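Local coordinates for protein glyceraldehyde-3-phosphate dehydrogenase (Sulfolobus solfataricus, PDB 1B7G) that oxidises and phosphorylates glyceraldehyde 3-phosphate to 1,3-bisphosphoglycerate in glycolysis, using NADP in preference to NAD, at residues A5-G10 with V81-P86. The protein carries 1 engineered substitution. Numbering follows the deposited sequence.
Sequences AVNGYG and VVDTTP
Thr84 OG1 donates to the backbone Gly8 O across 2.6 Å, just where two parallel strands of the Rossmann fold run out. Strands 2-7 and 80-83 are neighbours in the nucleotide-binding domain, and Gly8 and Gly10 fit its GxGxxG loop. Gly8 O also accepts from Gly10 N and from a water that bridges to Thr84 O, so three donors grip it. With chi1 at 60°, the Thr84 hydroxyl sits between its own backbone N and carbonyl carbon and faces the glycine loop. Gly8 has backbone angles that suit glycine, and a CB there would run into Thr84 O. The strands pair through Val82 N to Ala5 O, Asn7 N to Val82 O and Thr84 N to Asn7 O, each 2.8 Å. Asn7 and Asp83 lie side by side on one face of the sheet, amide and carboxylate planes 51° apart. Asn7 ND2 and Asp83 OD2 share a partner, Tyr97 OH of helix 89-99. Asp83 OD1 closes an Asx turn with Thr85 N, 3.1 Å away. An alanine in place of Asp83 would probably leave Thr85 N and OG1 without their acceptor and free the turn to shift. Thr85 CG2 sits over the face of the Asn7 amide, 3.8 Å from OD1. Its other branch, OG1, donates to the syn lone pair of Asp83 OD1 at 2.6 Å.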
loop_
_atom_site.group_PDB
_atom_site.type_symbol
_atom_site.label_atom_id
_atom_site.label_comp_id
_atom_site.label_asym_id
_atom_site.label_seq_id
_atom_site.Cartn_x
_atom_site.Cartn_y
_atom_site.Cartn_z
ATOM N N ALA A 5 -6.397 -23.479 -11.942
ATOM C CA ALA A 5 -6.881 -23.398 -10.571
ATOM C C ALA A 5 -5.792 -22.801 -9.644
ATOM O O ALA A 5 -4.629 -23.062 -9.883
ATOM C CB ALA A 5 -7.153 -24.836 -10.127
ATOM N N VAL A 6 -6.142 -22.083 -8.601
ATOM C CA VAL A 6 -5.245 -21.604 -7.562
ATOM C C VAL A 6 -5.664 -22.170 -6.203
ATOM O O VAL A 6 -6.694 -21.840 -5.641
ATOM C CB VAL A 6 -5.155 -20.074 -7.413
ATOM C CG1 VAL A 6 -4.143 -19.690 -6.349
ATOM C CG2 VAL A 6 -4.792 -19.426 -8.741
ATOM N N ASN A 7 -4.798 -23.021 -5.663
ATOM C CA ASN A 7 -5.088 -23.686 -4.388
ATOM C C ASN A 7 -4.388 -22.931 -3.268
ATOM O O ASN A 7 -3.166 -22.872 -3.197
ATOM C CB ASN A 7 -4.685 -25.159 -4.509
ATOM C CG ASN A 7 -5.081 -25.957 -3.268
ATOM O OD1 ASN A 7 -5.745 -25.414 -2.395
ATOM N ND2 ASN A 7 -4.659 -27.215 -3.179
ATOM N N GLY A 8 -5.167 -22.198 -2.480
ATOM C CA GLY A 8 -4.715 -21.344 -1.409
ATOM C C GLY A 8 -4.747 -19.865 -1.752
ATOM O O GLY A 8 -3.735 -19.298 -2.180
ATOM N N TYR A 9 -5.840 -19.160 -1.515
ATOM C CA TYR A 9 -5.995 -17.743 -1.812
ATOM C C TYR A 9 -5.405 -16.877 -0.715
ATOM O O TYR A 9 -6.159 -16.224 0.022
ATOM C CB TYR A 9 -7.519 -17.451 -1.966
ATOM C CG TYR A 9 -7.853 -16.159 -2.663
ATOM C CD1 TYR A 9 -7.660 -16.051 -4.049
ATOM C CD2 TYR A 9 -8.325 -15.052 -1.987
ATOM C CE1 TYR A 9 -7.970 -14.877 -4.713
ATOM C CE2 TYR A 9 -8.636 -13.876 -2.661
ATOM C CZ TYR A 9 -8.454 -13.803 -4.017
ATOM O OH TYR A 9 -8.717 -12.618 -4.683
ATOM N N GLY A 10 -4.065 -16.823 -0.587
ATOM C CA GLY A 10 -3.462 -16.017 0.515
ATOM C C GLY A 10 -2.651 -14.907 -0.151
ATOM O O GLY A 10 -2.995 -14.509 -1.281
ATOM N N VAL A 81 -2.866 -26.941 -11.710
ATOM C CA VAL A 81 -3.117 -26.253 -10.453
ATOM C C VAL A 81 -1.872 -25.456 -9.992
ATOM O O VAL A 81 -0.774 -26.023 -10.106
ATOM C CB VAL A 81 -3.437 -27.257 -9.335
ATOM C CG1 VAL A 81 -3.792 -26.521 -8.040
ATOM C CG2 VAL A 81 -4.569 -28.208 -9.727
ATOM N N VAL A 82 -2.051 -24.219 -9.591
ATOM C CA VAL A 82 -1.025 -23.413 -8.941
ATOM C C VAL A 82 -1.238 -23.558 -7.410
ATOM O O VAL A 82 -2.208 -23.066 -6.833
ATOM C CB VAL A 82 -0.973 -21.927 -9.254
ATOM C CG1 VAL A 82 0.220 -21.265 -8.527
ATOM C CG2 VAL A 82 -0.790 -21.665 -10.751
ATOM N N ASP A 83 -0.368 -24.345 -6.790
ATOM C CA ASP A 83 -0.495 -24.597 -5.352
ATOM C C ASP A 83 0.264 -23.511 -4.592
ATOM O O ASP A 83 1.479 -23.398 -4.760
ATOM C CB ASP A 83 0.017 -25.990 -5.000
ATOM C CG ASP A 83 -0.140 -26.351 -3.536
ATOM O OD1 ASP A 83 0.235 -25.565 -2.639
ATOM O OD2 ASP A 83 -0.618 -27.472 -3.263
ATOM N N THR A 84 -0.481 -22.749 -3.815
ATOM C CA THR A 84 0.075 -21.652 -3.023
ATOM C C THR A 84 -0.354 -21.786 -1.573
ATOM O O THR A 84 -0.610 -20.801 -0.878
ATOM C CB THR A 84 -0.324 -20.274 -3.557
ATOM O OG1 THR A 84 -1.743 -20.121 -3.558
ATOM C CG2 THR A 84 0.184 -20.027 -4.962
ATOM N N THR A 85 -0.452 -23.016 -1.106
ATOM C CA THR A 85 -0.815 -23.360 0.240
ATOM C C THR A 85 0.395 -23.132 1.183
ATOM O O THR A 85 1.522 -23.107 0.723
ATOM C CB THR A 85 -1.214 -24.848 0.330
ATOM O OG1 THR A 85 -0.111 -25.689 -0.065
ATOM C CG2 THR A 85 -2.404 -25.117 -0.574
ATOM N N PRO A 86 0.167 -23.205 2.467
ATOM C CA PRO A 86 1.227 -22.979 3.446
ATOM C C PRO A 86 2.366 -23.945 3.324
ATOM O O PRO A 86 2.223 -25.039 2.740
ATOM C CB PRO A 86 0.481 -22.952 4.771
ATOM C CG PRO A 86 -0.968 -22.751 4.451
ATOM C CD PRO A 86 -1.181 -23.377 3.093
HETATM O O HOH W 1 -1.510 -17.895 -1.249
#